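Local coordinates for enoyl-CoA hydratase (PDB 3PE8), which probably catalyses the reversible hydration of 2-enoyl-CoA thioesters to 3-hydroxyacyl-CoA, and binds zinc, at residues V10-T15 and T23-Q28; V19-L24 and I58-D63; T40-L45 and K87-T92; L134-G139 and W222-A227; Q146-G151 and A171-E176. All blocks are in the same frame, centred on the assembly; numbering follows the deposited sequence. Where two conformers were deposited one is given.

Contact 1. Residues V10-T15 and T23-Q28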
# COMPACT_ATOMS: atom_id res chain seq x y z
N VAL A 10 -41.84 -0.63 -1.26
CA VAL A 10 -40.79 -0.75 -0.25
C VAL A 10 -39.80 0.40 -0.28
O VAL A 10 -39.03 0.55 0.67
CB VAL A 10 -40.00 -2.10 -0.33
CG1 VAL A 10 -40.93 -3.29 0.00
CG2 VAL A 10 -39.27 -2.23 -1.67
N LEU A 11 -39.80 1.20 -1.35
CA LEU A 11 -38.88 2.34 -1.50
C LEU A 11 -39.64 3.50 -2.10
O LEU A 11 -40.18 3.36 -3.19
CB LEU A 11 -37.68 2.03 -2.39
CG LEU A 11 -36.59 3.10 -2.40
CD1 LEU A 11 -35.78 3.11 -1.12
CD2 LEU A 11 -35.66 2.87 -3.63
N LEU A 12 -39.73 4.61 -1.40
CA LEU A 12 -40.37 5.81 -1.95
C LEU A 12 -39.34 6.66 -2.66
O LEU A 12 -38.18 6.73 -2.22
CB LEU A 12 -41.06 6.62 -0.86
CG LEU A 12 -42.14 5.85 -0.10
CD1 LEU A 12 -42.61 6.65 1.09
CD2 LEU A 12 -43.32 5.49 -1.01
N VAL A 13 -39.75 7.27 -3.78
CA VAL A 13 -38.84 8.07 -4.61
C VAL A 13 -39.50 9.42 -4.90
O VAL A 13 -40.63 9.47 -5.36
CB VAL A 13 -38.50 7.34 -5.94
CG1 VAL A 13 -37.55 8.17 -6.82
CG2 VAL A 13 -37.95 5.91 -5.70
N ASP A 14 -38.76 10.51 -4.65
CA ASP A 14 -39.20 11.86 -4.97
C ASP A 14 -38.04 12.57 -5.68
O ASP A 14 -36.89 12.38 -5.27
CB ASP A 14 -39.50 12.64 -3.70
CG ASP A 14 -39.83 14.11 -3.98
OD1 ASP A 14 -38.92 14.97 -3.96
OD2 ASP A 14 -41.00 14.38 -4.32
N THR A 15 -38.34 13.38 -6.67
CA THR A 15 -37.31 14.24 -7.30
C THR A 15 -37.83 15.67 -7.31
O THR A 15 -38.88 15.95 -7.89
CB THR A 15 -36.94 13.79 -8.72
OG1 THR A 15 -36.64 12.38 -8.68
CG2 THR A 15 -35.71 14.57 -9.24
N THR A 23 -36.45 6.91 0.07
CA THR A 23 -36.90 6.66 1.46
C THR A 23 -37.15 5.17 1.63
O THR A 23 -38.08 4.64 1.03
CB THR A 23 -38.15 7.47 1.80
OG1 THR A 23 -37.90 8.89 1.59
CG2 THR A 23 -38.57 7.20 3.27
N LEU A 24 -36.32 4.50 2.44
CA LEU A 24 -36.54 3.10 2.82
C LEU A 24 -37.92 3.02 3.48
O LEU A 24 -38.20 3.78 4.39
CB LEU A 24 -35.48 2.61 3.79
CG LEU A 24 -34.00 2.81 3.39
CD1 LEU A 24 -33.14 2.36 4.57
CD2 LEU A 24 -33.63 2.03 2.13
N ASN A 25 -38.79 2.14 2.99
CA ASN A 25 -40.20 2.19 3.37
C ASN A 25 -40.77 0.83 3.79
O ASN A 25 -41.77 0.34 3.22
CB ASN A 25 -41.05 2.83 2.24
CG ASN A 25 -42.44 3.21 2.71
OD1 ASN A 25 -42.61 3.71 3.84
ND2 ASN A 25 -43.45 2.97 1.87
N ARG A 26 -40.12 0.22 4.78
CA ARG A 26 -40.68 -0.96 5.43
C ARG A 26 -40.69 -0.69 6.93
O ARG A 26 -40.10 -1.44 7.70
CB ARG A 26 -39.89 -2.24 5.12
CG ARG A 26 -39.79 -2.60 3.63
CD ARG A 26 -38.99 -3.85 3.45
NE ARG A 26 -39.73 -5.02 3.94
CZ ARG A 26 -39.30 -5.93 4.82
NH1 ARG A 26 -38.09 -5.85 5.40
NH2 ARG A 26 -40.09 -6.96 5.12
N PRO A 27 -41.41 0.36 7.35
CA PRO A 27 -41.34 0.69 8.78
C PRO A 27 -41.91 -0.40 9.68
O PRO A 27 -41.49 -0.54 10.84
CB PRO A 27 -42.14 2.00 8.88
CG PRO A 27 -42.99 2.04 7.66
CD PRO A 27 -42.19 1.35 6.60
N GLN A 28 -42.86 -1.17 9.17
CA GLN A 28 -43.43 -2.28 9.92
C GLN A 28 -42.38 -3.33 10.30
O GLN A 28 -42.62 -4.15 11.18
CB GLN A 28 -44.59 -2.91 9.11
CG GLN A 28 -44.13 -3.64 7.81
CD GLN A 28 -43.85 -2.77 6.55
OE1 GLN A 28 -43.88 -1.52 6.56
NE2 GLN A 28 -43.62 -3.47 5.43
O HOH W 1 -38.63 9.63 -0.92

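Contact 2. Residues V19-L24 and I58-D63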
# COMPACT_ATOMS: atom_id res chain seq x y z
N VAL A 19 -32.88 17.04 -6.82
CA VAL A 19 -32.50 16.18 -5.72
C VAL A 19 -33.46 15.01 -5.63
O VAL A 19 -34.67 15.21 -5.56
CB VAL A 19 -32.46 16.96 -4.39
CG1 VAL A 19 -32.05 16.02 -3.21
CG2 VAL A 19 -31.51 18.19 -4.49
N ARG A 20 -32.92 13.78 -5.66
CA ARG A 20 -33.76 12.58 -5.58
C ARG A 20 -33.64 12.02 -4.18
O ARG A 20 -32.55 11.70 -3.73
CB ARG A 20 -33.34 11.52 -6.58
CG ARG A 20 -34.27 10.28 -6.47
CD ARG A 20 -34.31 9.47 -7.69
NE ARG A 20 -34.87 10.21 -8.81
CZ ARG A 20 -34.79 9.80 -10.06
NH1 ARG A 20 -34.17 8.65 -10.34
NH2 ARG A 20 -35.32 10.54 -11.04
N THR A 21 -34.78 11.94 -3.48
CA THR A 21 -34.82 11.36 -2.16
C THR A 21 -35.33 9.93 -2.27
O THR A 21 -36.41 9.68 -2.86
CB THR A 21 -35.73 12.18 -1.23
OG1 THR A 21 -35.31 13.56 -1.18
CG2 THR A 21 -35.71 11.60 0.21
N LEU A 22 -34.57 9.00 -1.70
CA LEU A 22 -34.91 7.57 -1.67
C LEU A 22 -35.20 7.27 -0.20
O LEU A 22 -34.32 7.43 0.67
CB LEU A 22 -33.71 6.75 -2.14
CG LEU A 22 -33.20 7.05 -3.56
CD1 LEU A 22 -31.97 6.19 -3.87
CD2 LEU A 22 -34.32 6.84 -4.60
N THR A 23 -36.45 6.91 0.07
CA THR A 23 -36.90 6.66 1.46
C THR A 23 -37.15 5.17 1.63
O THR A 23 -38.08 4.64 1.03
CB THR A 23 -38.15 7.47 1.80
OG1 THR A 23 -37.90 8.89 1.59
CG2 THR A 23 -38.57 7.20 3.27
N LEU A 24 -36.32 4.50 2.44
CA LEU A 24 -36.54 3.10 2.82
C LEU A 24 -37.92 3.02 3.48
O LEU A 24 -38.20 3.78 4.39
CB LEU A 24 -35.48 2.61 3.79
CG LEU A 24 -34.00 2.81 3.39
CD1 LEU A 24 -33.14 2.36 4.57
CD2 LEU A 24 -33.63 2.03 2.13
N ILE A 58 -30.56 11.98 -1.68
CA ILE A 58 -30.72 11.85 -0.23
C ILE A 58 -31.27 10.48 0.06
O ILE A 58 -32.29 10.09 -0.54
CB ILE A 58 -31.67 12.96 0.34
CG1 ILE A 58 -31.10 14.35 0.08
CG2 ILE A 58 -31.96 12.73 1.84
CD1 ILE A 58 -32.06 15.50 0.37
N VAL A 59 -30.66 9.77 1.01
CA VAL A 59 -31.18 8.50 1.47
C VAL A 59 -31.70 8.69 2.89
O VAL A 59 -30.98 9.22 3.73
CB VAL A 59 -30.11 7.39 1.46
CG1 VAL A 59 -30.65 6.07 2.09
CG2 VAL A 59 -29.62 7.08 0.04
N THR A 60 -32.93 8.23 3.16
CA THR A 60 -33.47 8.34 4.51
C THR A 60 -34.38 7.17 4.75
O THR A 60 -34.61 6.37 3.83
CB THR A 60 -34.14 9.72 4.73
OG1 THR A 60 -34.31 9.97 6.13
CG2 THR A 60 -35.50 9.86 4.01
N GLY A 61 -34.89 7.06 5.96
CA GLY A 61 -35.86 6.00 6.29
C GLY A 61 -37.20 6.54 6.72
O GLY A 61 -37.29 7.61 7.34
N ALA A 62 -38.25 5.77 6.46
CA ALA A 62 -39.54 6.03 7.07
C ALA A 62 -39.39 5.97 8.58
O ALA A 62 -38.71 5.09 9.09
CB ALA A 62 -40.57 5.00 6.58
N ASP A 63 -39.98 6.90 9.31
CA ASP A 63 -39.81 6.92 10.77
C ASP A 63 -40.39 5.66 11.45
O ASP A 63 -41.31 5.03 10.92
CB ASP A 63 -40.47 8.16 11.38
CG ASP A 63 -39.55 9.40 11.39
OD1 ASP A 63 -38.33 9.30 11.29
OD2 ASP A 63 -40.12 10.52 11.60

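Contact 3. Residues T40-L45 and K87-T92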
# COMPACT_ATOMS: atom_id res chain seq x y z
N THR A 40 -34.28 -3.23 -4.96
CA THR A 40 -34.93 -1.98 -5.35
C THR A 40 -34.05 -0.77 -5.02
O THR A 40 -33.90 0.15 -5.84
CB THR A 40 -36.33 -1.86 -4.67
OG1 THR A 40 -37.13 -2.99 -5.05
CG2 THR A 40 -37.05 -0.59 -5.11
N PHE A 41 -33.46 -0.78 -3.83
CA PHE A 41 -32.61 0.34 -3.40
C PHE A 41 -31.37 0.49 -4.26
O PHE A 41 -31.04 1.59 -4.76
CB PHE A 41 -32.23 0.17 -1.93
CG PHE A 41 -31.31 1.24 -1.42
CD1 PHE A 41 -31.76 2.53 -1.24
CD2 PHE A 41 -29.97 0.95 -1.20
CE1 PHE A 41 -30.89 3.53 -0.80
CE2 PHE A 41 -29.10 1.95 -0.75
CZ PHE A 41 -29.58 3.23 -0.57
N PHE A 42 -30.66 -0.61 -4.45
CA PHE A 42 -29.42 -0.57 -5.22
C PHE A 42 -29.70 -0.19 -6.67
O PHE A 42 -28.92 0.55 -7.28
CB PHE A 42 -28.59 -1.85 -5.05
CG PHE A 42 -28.04 -2.02 -3.65
CD1 PHE A 42 -27.23 -1.04 -3.09
CD2 PHE A 42 -28.37 -3.12 -2.87
CE1 PHE A 42 -26.75 -1.16 -1.78
CE2 PHE A 42 -27.89 -3.24 -1.56
CZ PHE A 42 -27.05 -2.27 -1.04
N ARG A 43 -30.81 -0.68 -7.24
CA ARG A 43 -31.23 -0.27 -8.56
C ARG A 43 -31.57 1.23 -8.62
O ARG A 43 -31.23 1.91 -9.57
CB ARG A 43 -32.42 -1.11 -9.06
CG ARG A 43 -32.93 -0.72 -10.44
CD ARG A 43 -33.96 -1.74 -10.95
NE ARG A 43 -35.18 -1.66 -10.14
CZ ARG A 43 -35.63 -2.60 -9.29
NH1 ARG A 43 -34.99 -3.76 -9.10
NH2 ARG A 43 -36.75 -2.35 -8.62
N ALA A 44 -32.24 1.74 -7.59
CA ALA A 44 -32.59 3.16 -7.53
C ALA A 44 -31.35 4.06 -7.50
O ALA A 44 -31.34 5.14 -8.12
CB ALA A 44 -33.51 3.43 -6.31
N LEU A 45 -30.29 3.63 -6.82
CA LEU A 45 -29.02 4.36 -6.82
C LEU A 45 -28.43 4.45 -8.23
O LEU A 45 -28.03 5.53 -8.69
CB LEU A 45 -28.01 3.76 -5.83
CG LEU A 45 -28.27 4.01 -4.34
CD1 LEU A 45 -27.24 3.24 -3.50
CD2 LEU A 45 -28.29 5.50 -3.99
N LYS A 87 -23.08 -4.44 -2.85
CA LYS A 87 -23.94 -4.06 -3.98
C LYS A 87 -23.99 -2.56 -4.25
O LYS A 87 -24.52 -2.15 -5.28
CB LYS A 87 -25.37 -4.50 -3.66
CG LYS A 87 -25.56 -6.01 -3.46
CD LYS A 87 -25.41 -6.77 -4.74
CE LYS A 87 -25.57 -8.27 -4.46
NZ LYS A 87 -25.21 -9.08 -5.63
N TRP A 88 -23.47 -1.71 -3.36
CA TRP A 88 -23.61 -0.28 -3.55
C TRP A 88 -22.81 0.08 -4.79
O TRP A 88 -21.62 -0.23 -4.85
CB TRP A 88 -23.07 0.46 -2.33
CG TRP A 88 -23.31 1.95 -2.33
CD1 TRP A 88 -22.68 2.88 -3.12
CD2 TRP A 88 -24.19 2.66 -1.49
NE1 TRP A 88 -23.14 4.14 -2.82
CE2 TRP A 88 -24.06 4.03 -1.81
CE3 TRP A 88 -25.06 2.30 -0.45
CZ2 TRP A 88 -24.78 5.02 -1.13
CZ3 TRP A 88 -25.76 3.25 0.20
CH2 TRP A 88 -25.61 4.62 -0.12
N PRO A 89 -23.45 0.73 -5.79
CA PRO A 89 -22.82 0.96 -7.10
C PRO A 89 -21.84 2.13 -7.14
O PRO A 89 -21.83 2.97 -6.25
CB PRO A 89 -24.04 1.25 -8.00
CG PRO A 89 -24.99 1.92 -7.08
CD PRO A 89 -24.85 1.18 -5.78
N ASP A 90 -20.98 2.15 -8.16
CA ASP A 90 -20.09 3.28 -8.38
C ASP A 90 -20.95 4.47 -8.80
O ASP A 90 -21.77 4.38 -9.72
CB ASP A 90 -19.06 2.97 -9.47
CG ASP A 90 -18.05 4.10 -9.65
OD1 ASP A 90 -17.65 4.74 -8.66
OD2 ASP A 90 -17.63 4.33 -10.81
N MET A 91 -20.75 5.59 -8.13
CA MET A 91 -21.55 6.79 -8.35
C MET A 91 -20.61 7.98 -8.36
O MET A 91 -19.63 8.01 -7.61
CB MET A 91 -22.59 6.94 -7.24
CG MET A 91 -23.68 5.87 -7.28
SD MET A 91 -24.85 6.16 -5.97
CE MET A 91 -25.74 7.59 -6.62
N THR A 92 -20.92 8.98 -9.17
CA THR A 92 -20.21 10.26 -9.13
C THR A 92 -21.09 11.37 -8.61
O THR A 92 -20.59 12.47 -8.39
CB THR A 92 -19.68 10.65 -10.49
OG1 THR A 92 -20.77 10.91 -11.39
CG2 THR A 92 -18.74 9.56 -11.04

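Contact 4. Residues L134-G139 and W222-A227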
# COMPACT_ATOMS: atom_id res chain seq x y z
N LEU A 134 -22.46 -12.91 13.38
CA LEU A 134 -22.18 -12.71 11.95
C LEU A 134 -20.93 -11.84 11.82
O LEU A 134 -20.58 -11.08 12.74
CB LEU A 134 -23.37 -12.06 11.24
CG LEU A 134 -24.67 -12.87 11.20
CD1 LEU A 134 -25.81 -12.08 10.61
CD2 LEU A 134 -24.49 -14.20 10.44
N MET A 135 -20.21 -12.02 10.73
CA MET A 135 -19.12 -11.10 10.36
C MET A 135 -19.60 -10.13 9.28
O MET A 135 -20.36 -10.51 8.40
CB MET A 135 -17.91 -11.89 9.87
CG MET A 135 -17.22 -12.67 10.95
SD MET A 135 -16.35 -11.68 12.17
CE MET A 135 -14.89 -11.29 11.17
N PRO A 136 -19.09 -8.88 9.30
CA PRO A 136 -19.53 -7.87 8.33
C PRO A 136 -18.96 -8.14 6.93
O PRO A 136 -17.82 -8.59 6.79
CB PRO A 136 -18.95 -6.56 8.90
CG PRO A 136 -17.77 -6.98 9.67
CD PRO A 136 -18.13 -8.32 10.26
N THR A 137 -19.77 -7.89 5.90
CA THR A 137 -19.34 -8.03 4.52
C THR A 137 -19.63 -6.80 3.67
O THR A 137 -19.31 -6.78 2.47
CB THR A 137 -20.01 -9.27 3.84
OG1 THR A 137 -21.41 -9.07 3.73
CG2 THR A 137 -19.70 -10.55 4.65
N TRP A 138 -20.18 -5.74 4.27
CA TRP A 138 -20.47 -4.51 3.55
C TRP A 138 -19.63 -3.36 4.09
O TRP A 138 -20.05 -2.19 4.07
CB TRP A 138 -21.94 -4.14 3.66
CG TRP A 138 -22.88 -4.87 2.75
CD1 TRP A 138 -22.61 -5.92 1.92
CD2 TRP A 138 -24.29 -4.60 2.60
NE1 TRP A 138 -23.76 -6.32 1.26
CE2 TRP A 138 -24.80 -5.53 1.68
CE3 TRP A 138 -25.17 -3.67 3.18
CZ2 TRP A 138 -26.15 -5.55 1.30
CZ3 TRP A 138 -26.49 -3.69 2.82
CH2 TRP A 138 -26.97 -4.63 1.89
N GLY A 139 -18.44 -3.68 4.53
CA GLY A 139 -17.45 -2.68 4.88
C GLY A 139 -17.43 -2.12 6.28
O GLY A 139 -16.60 -1.24 6.56
N TRP A 222 -10.73 -6.58 1.23
CA TRP A 222 -10.39 -7.97 0.98
C TRP A 222 -10.21 -8.75 2.28
O TRP A 222 -10.74 -9.82 2.43
CB TRP A 222 -9.10 -8.07 0.16
CG TRP A 222 -8.74 -9.51 -0.21
CD1 TRP A 222 -7.73 -10.28 0.33
CD2 TRP A 222 -9.45 -10.38 -1.11
NE1 TRP A 222 -7.73 -11.54 -0.23
CE2 TRP A 222 -8.79 -11.62 -1.10
CE3 TRP A 222 -10.56 -10.22 -1.96
CZ2 TRP A 222 -9.21 -12.69 -1.90
CZ3 TRP A 222 -10.97 -11.30 -2.75
CH2 TRP A 222 -10.29 -12.52 -2.71
N ALA A 223 -9.47 -8.18 3.23
CA ALA A 223 -9.29 -8.79 4.52
C ALA A 223 -10.60 -9.04 5.26
O ALA A 223 -10.77 -10.09 5.85
CB ALA A 223 -8.34 -7.96 5.38
N GLU A 224 -11.51 -8.08 5.18
CA GLU A 224 -12.84 -8.21 5.80
C GLU A 224 -13.56 -9.42 5.13
O GLU A 224 -14.16 -10.27 5.83
CB GLU A 224 -13.66 -6.92 5.60
CG GLU A 224 -15.12 -7.08 6.04
CD GLU A 224 -15.95 -5.88 5.81
OE1 GLU A 224 -16.52 -5.72 4.71
OE2 GLU A 224 -16.04 -5.07 6.77
N ALA A 225 -13.51 -9.49 3.80
CA ALA A 225 -14.20 -10.54 3.05
C ALA A 225 -13.61 -11.90 3.40
O ALA A 225 -14.33 -12.86 3.63
CB ALA A 225 -14.14 -10.30 1.52
N GLU A 226 -12.29 -11.96 3.47
CA GLU A 226 -11.62 -13.20 3.85
C GLU A 226 -11.98 -13.64 5.27
O GLU A 226 -12.24 -14.83 5.50
CB GLU A 226 -10.13 -13.03 3.68
CG GLU A 226 -9.74 -12.93 2.21
CD GLU A 226 -9.81 -14.26 1.51
OE1 GLU A 226 -8.82 -15.01 1.65
OE2 GLU A 226 -10.85 -14.57 0.85
N ALA A 227 -12.03 -12.71 6.21
CA ALA A 227 -12.42 -13.05 7.58
C ALA A 227 -13.87 -13.57 7.64
O ALA A 227 -14.17 -14.49 8.40
CB ALA A 227 -12.24 -11.85 8.52
O HOH W 2 -15.68 -9.70 8.13

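Contact 5. Residues Q146-G151 and A171-E176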
# COMPACT_ATOMS: atom_id res chain seq x y z
N GLN A 146 -12.58 4.14 10.06
CA GLN A 146 -12.29 5.28 9.18
C GLN A 146 -13.10 6.53 9.56
O GLN A 146 -12.57 7.66 9.48
CB GLN A 146 -12.57 4.89 7.73
CG GLN A 146 -12.32 5.93 6.73
CD GLN A 146 -12.76 5.54 5.34
OE1 GLN A 146 -13.83 4.97 5.15
NE2 GLN A 146 -11.91 5.85 4.34
N LYS A 147 -14.36 6.34 9.93
CA LYS A 147 -15.30 7.47 10.10
C LYS A 147 -15.64 7.83 11.54
O LYS A 147 -16.12 8.95 11.78
CB LYS A 147 -16.54 7.22 9.22
CG LYS A 147 -16.15 7.12 7.75
CD LYS A 147 -17.35 7.11 6.78
CE LYS A 147 -16.91 7.03 5.36
NZ LYS A 147 -18.06 7.25 4.39
N VAL A 148 -15.43 6.93 12.50
CA VAL A 148 -15.69 7.23 13.92
C VAL A 148 -14.44 7.11 14.79
O VAL A 148 -14.52 7.51 15.98
CB VAL A 148 -16.85 6.34 14.41
CG1 VAL A 148 -16.37 4.95 14.95
CG2 VAL A 148 -17.81 7.02 15.41
N GLY A 149 -13.33 6.62 14.24
CA GLY A 149 -12.09 6.39 14.97
C GLY A 149 -11.91 4.95 15.41
O GLY A 149 -12.88 4.21 15.59
N VAL A 150 -10.65 4.56 15.57
CA VAL A 150 -10.28 3.18 15.87
C VAL A 150 -10.89 2.68 17.19
O VAL A 150 -11.61 1.67 17.22
CB VAL A 150 -8.76 2.96 15.89
CG1 VAL A 150 -8.46 1.51 16.21
CG2 VAL A 150 -8.16 3.39 14.56
N GLY A 151 -10.63 3.39 18.27
CA GLY A 151 -11.13 2.94 19.56
C GLY A 151 -12.63 2.91 19.70
O GLY A 151 -13.21 1.98 20.28
N ALA A 171 -17.44 12.51 17.28
CA ALA A 171 -16.50 11.57 16.68
C ALA A 171 -16.21 11.77 15.22
O ALA A 171 -15.22 11.21 14.72
CB ALA A 171 -17.00 10.11 16.89
N GLY A 172 -17.06 12.50 14.50
CA GLY A 172 -16.89 12.73 13.06
C GLY A 172 -17.68 11.83 12.13
O GLY A 172 -17.51 11.88 10.91
N LEU A 173 -18.55 11.02 12.71
CA LEU A 173 -19.36 10.13 11.90
C LEU A 173 -20.43 10.88 11.11
O LEU A 173 -20.80 10.45 10.03
CB LEU A 173 -19.99 9.02 12.76
CG LEU A 173 -20.89 8.02 12.10
CD1 LEU A 173 -20.22 7.20 10.98
CD2 LEU A 173 -21.51 7.04 13.15
N VAL A 174 -20.95 11.96 11.69
CA VAL A 174 -21.93 12.82 11.03
C VAL A 174 -21.40 14.24 11.03
O VAL A 174 -20.56 14.64 11.87
CB VAL A 174 -23.34 12.76 11.67
CG1 VAL A 174 -23.83 11.31 11.72
CG2 VAL A 174 -23.36 13.41 13.07
N THR A 175 -21.90 15.01 10.07
CA THR A 175 -21.46 16.41 9.92
C THR A 175 -22.29 17.44 10.70
O THR A 175 -21.85 18.59 10.94
CB THR A 175 -21.46 16.85 8.45
OG1 THR A 175 -22.78 16.85 7.89
CG2 THR A 175 -20.49 15.99 7.58
N GLU A 176 -23.49 17.03 11.10
CA GLU A 176 -24.49 17.94 11.64
C GLU A 176 -25.57 17.12 12.34
O GLU A 176 -25.92 16.04 11.88
CB GLU A 176 -25.09 18.76 10.48
CG GLU A 176 -26.01 19.85 10.86
CD GLU A 176 -26.51 20.69 9.68
OE1 GLU A 176 -26.28 20.34 8.48
OE2 GLU A 176 -27.22 21.70 9.96

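Contact 1. Residues V10-T15 and T23-Q28
The branched end of L12 runs obliquely across the side-chain amide of N25, with L12 CG 3.7 Å from N25 ND2 and CD1 close to the amide carbon. N25 reaches back over the strand because its CG stands opposite the backbone nitrogen (chi1 -166°), and ND2 is held there by a hydrogen bond to P9 O. Beside this pair, L12 CB meets T23 CB at 4.0 Å. The backbones of L12 and T23 form a hydrogen-bonded antiparallel pair: L12 N gives to T23 O at 2.9 Å, and T23 N gives back to L12 O at the same length. A water binds T23 OG1 and donates a weak bond to L12 O. On the other face L11 CD1 touches L24 CD2 at 4.0 Å, and both leucines press on helix 35-50. Where the strands part, N25 N still bonds to V10 O at 2.8 Å, but it approaches from above the carbonyl plane. There V10 CG1 lies alongside the R26 chain, 3.9 Å from R26 CG, while the R26 guanidinium turns to D71 and A32 O. This is a beta hairpin whose first strand, 11-16, is outermost in the main sheet of this crotonase-like chain.

Contact 2. Residues V19-L24 and I58-D63
T60, at chi1 -163°, puts its OG1 trans to the main-chain nitrogen and its CG2 between the backbone nitrogen and the carbonyl carbon, so that the methyl lies 3.5 Å from T23 OG1 while T60 OG1 bonds to A98 O on the next strand. I58, with a nearly straight chain (chi2 169°), carries its CD1 out to V19 CG1 at 3.6 Å, the two chains slanting across one another. Between these meetings, the T21 side chain lies alongside that of I58, OG1 facing CB. Behind the side chains, five backbone bonds zip the parallel strands together. I58 N binds R20 O, and L22 N binds I58 O at 2.8 Å; T60 N then reaches L22 O, L24 N takes T60 O, and A62 N closes the row on L24 O at 2.9 Å. CA-H groups of T21, V59 and T23 add contacts to the same carbonyls, as in T21 CA to I58 O at 3.3 Å. Just past the end of the strand, T23 CG2 packs 3.5 Å from A62 N. The pair belongs to a beta-alpha-beta unit: L22, L24 and V59 face its connecting helix 35-50, V19 and I58 lie against helix 183-195, and strands 11-16 and 95-99 flank the two on the outer sides.

Contact 3. Residues T40-L45 and K87-T92
Residues 40-45 of helix 35-50 lie against an irregular, largely extended run, and the backbones come nearest at F42 and W88, whose CA atoms are 6.1 Å apart. W88 is the centre of the meeting. L45 CD1 sits squarely over its six-membered ring, 3.6 Å from the centroid, in a CH-pi contact. F41, sent toward the indole by a CG opposite its backbone nitrogen (chi1 177°), turns its edge to the same ring in an offset edge-to-face pair, with centroids 5.7 Å apart and planes at 64°. F42 is sandwiched: K87 CB stands over one face, 3.5 Å from the ring centroid, while F41 CD2 backs the other. The K87 chain then bends and its end leads away. P89 CG packs on L45 CB at 3.8 Å, and the M91 side chain crosses that of L45 at about a right angle, its SD 4.0 Å from L45 CB. Beyond the two segments, W88 stacks with Y113 and F42 meets W138 edge-to-face. With no hydrogen bond between the segments, the adhesion here is dispersion and weak CH-pi attraction, so it depends on shape and on close fit of rings and methyl groups rather than on charge.

Contact 4. Residues L134-G139 and W222-A227
This is a loop-to-helix contact with a carboxylate at its heart: the loop leading from helix 129-132 into helix 140-148 is held against the long C-terminal helix 199-234. E224 makes the link. Its extended chain, with CG trans to the main-chain nitrogen (chi1 171°), runs past P136, whose O lies 3.2 Å from E224 CG. At the far end E224 OE1 accepts the N-H of G139 at 2.8 Å through its syn lone pair, in a bond bent to 136°, while OE2 takes S141 OG. G139 is the N-cap of helix 140-148, so the carboxylate lies at the start of that helix, where the helix field would probably favour a negative charge. A water bridges the seam, donating to P136 O and to E224 O, each at 2.8 Å. Further along, M135 folds at chi2 and chi3 and brings its CE to the methyl of A227, 3.8 Å from CB. A204, L205 and S208 of a second subunit pack on M135, P136 and A227 respectively. The loop also borders the zinc site: W138 N donates to E109 OE1, P136 lies beside H129, and E109 and H129 both bind the metal. A glutamate bound at the N-cap residue of helix 140-148 thus fastens a loop that borders the metal site of this crotonase-family chain.

Contact 5. Residues Q146-G151 and A171-E176
K147 O is the polar atom on which the two segments converge, though no hydrogen bond reaches it across this contact. L173 CA offers a C-H to it at 3.5 Å, with a bent angle of 122°. L173 N is near as well, at 3.3 Å, but its direction is too poor for a hydrogen bond, and G172 C is equally close. The firmer touch is apolar: V148 CG2 presses on A171 CB at 3.5 Å and also meets L173 CB at 4.0 Å. V148 has a chi1 of 88°, well away from the usual +60°, with CG1 set between the backbone nitrogen and the carbonyl carbon; this rotation turns CG2 onto A171. On the neighbouring side L173 CD1 lies 4.1 Å from K147 CB, and the extended lysine chain continues to L112 O, which receives its NZ. V150 of a fourth subunit packs on K147. L163 touches both V148 and L173, extending the apolar patch to strand 163-164. G149 and G172 have positive phi: G149 leaves helix 140-148 and serves as N-cap of helix 150-159, and G172 ends helix 165-171. The bonds back into the last turn at G172 make a Schellman motif, so what meets here is two glycine-terminated helix ends.

How the contacts relate
Contacts 1 and 2 share strand 19-24, with centres about 6 Å apart, and build neighbouring seams of the main sheet. Contact 3 lies about 13 Å from contact 2, centre to centre, and packs helix 35-50 against the 87-92 loop; F41 and L45 of that helix also touch the sheet's leucines. Its segments alternate with those of contact 2 along the chain. Contact 4 meets contact 3 through F42 and W138, so aromatic packing runs from the sheet side to the loop beside the zinc. Contact 5 is nested between the segments of contact 4, about 7 Å away at the nearest atoms. Both touch the second subunit, linking the helical part of the chain to the hexamer.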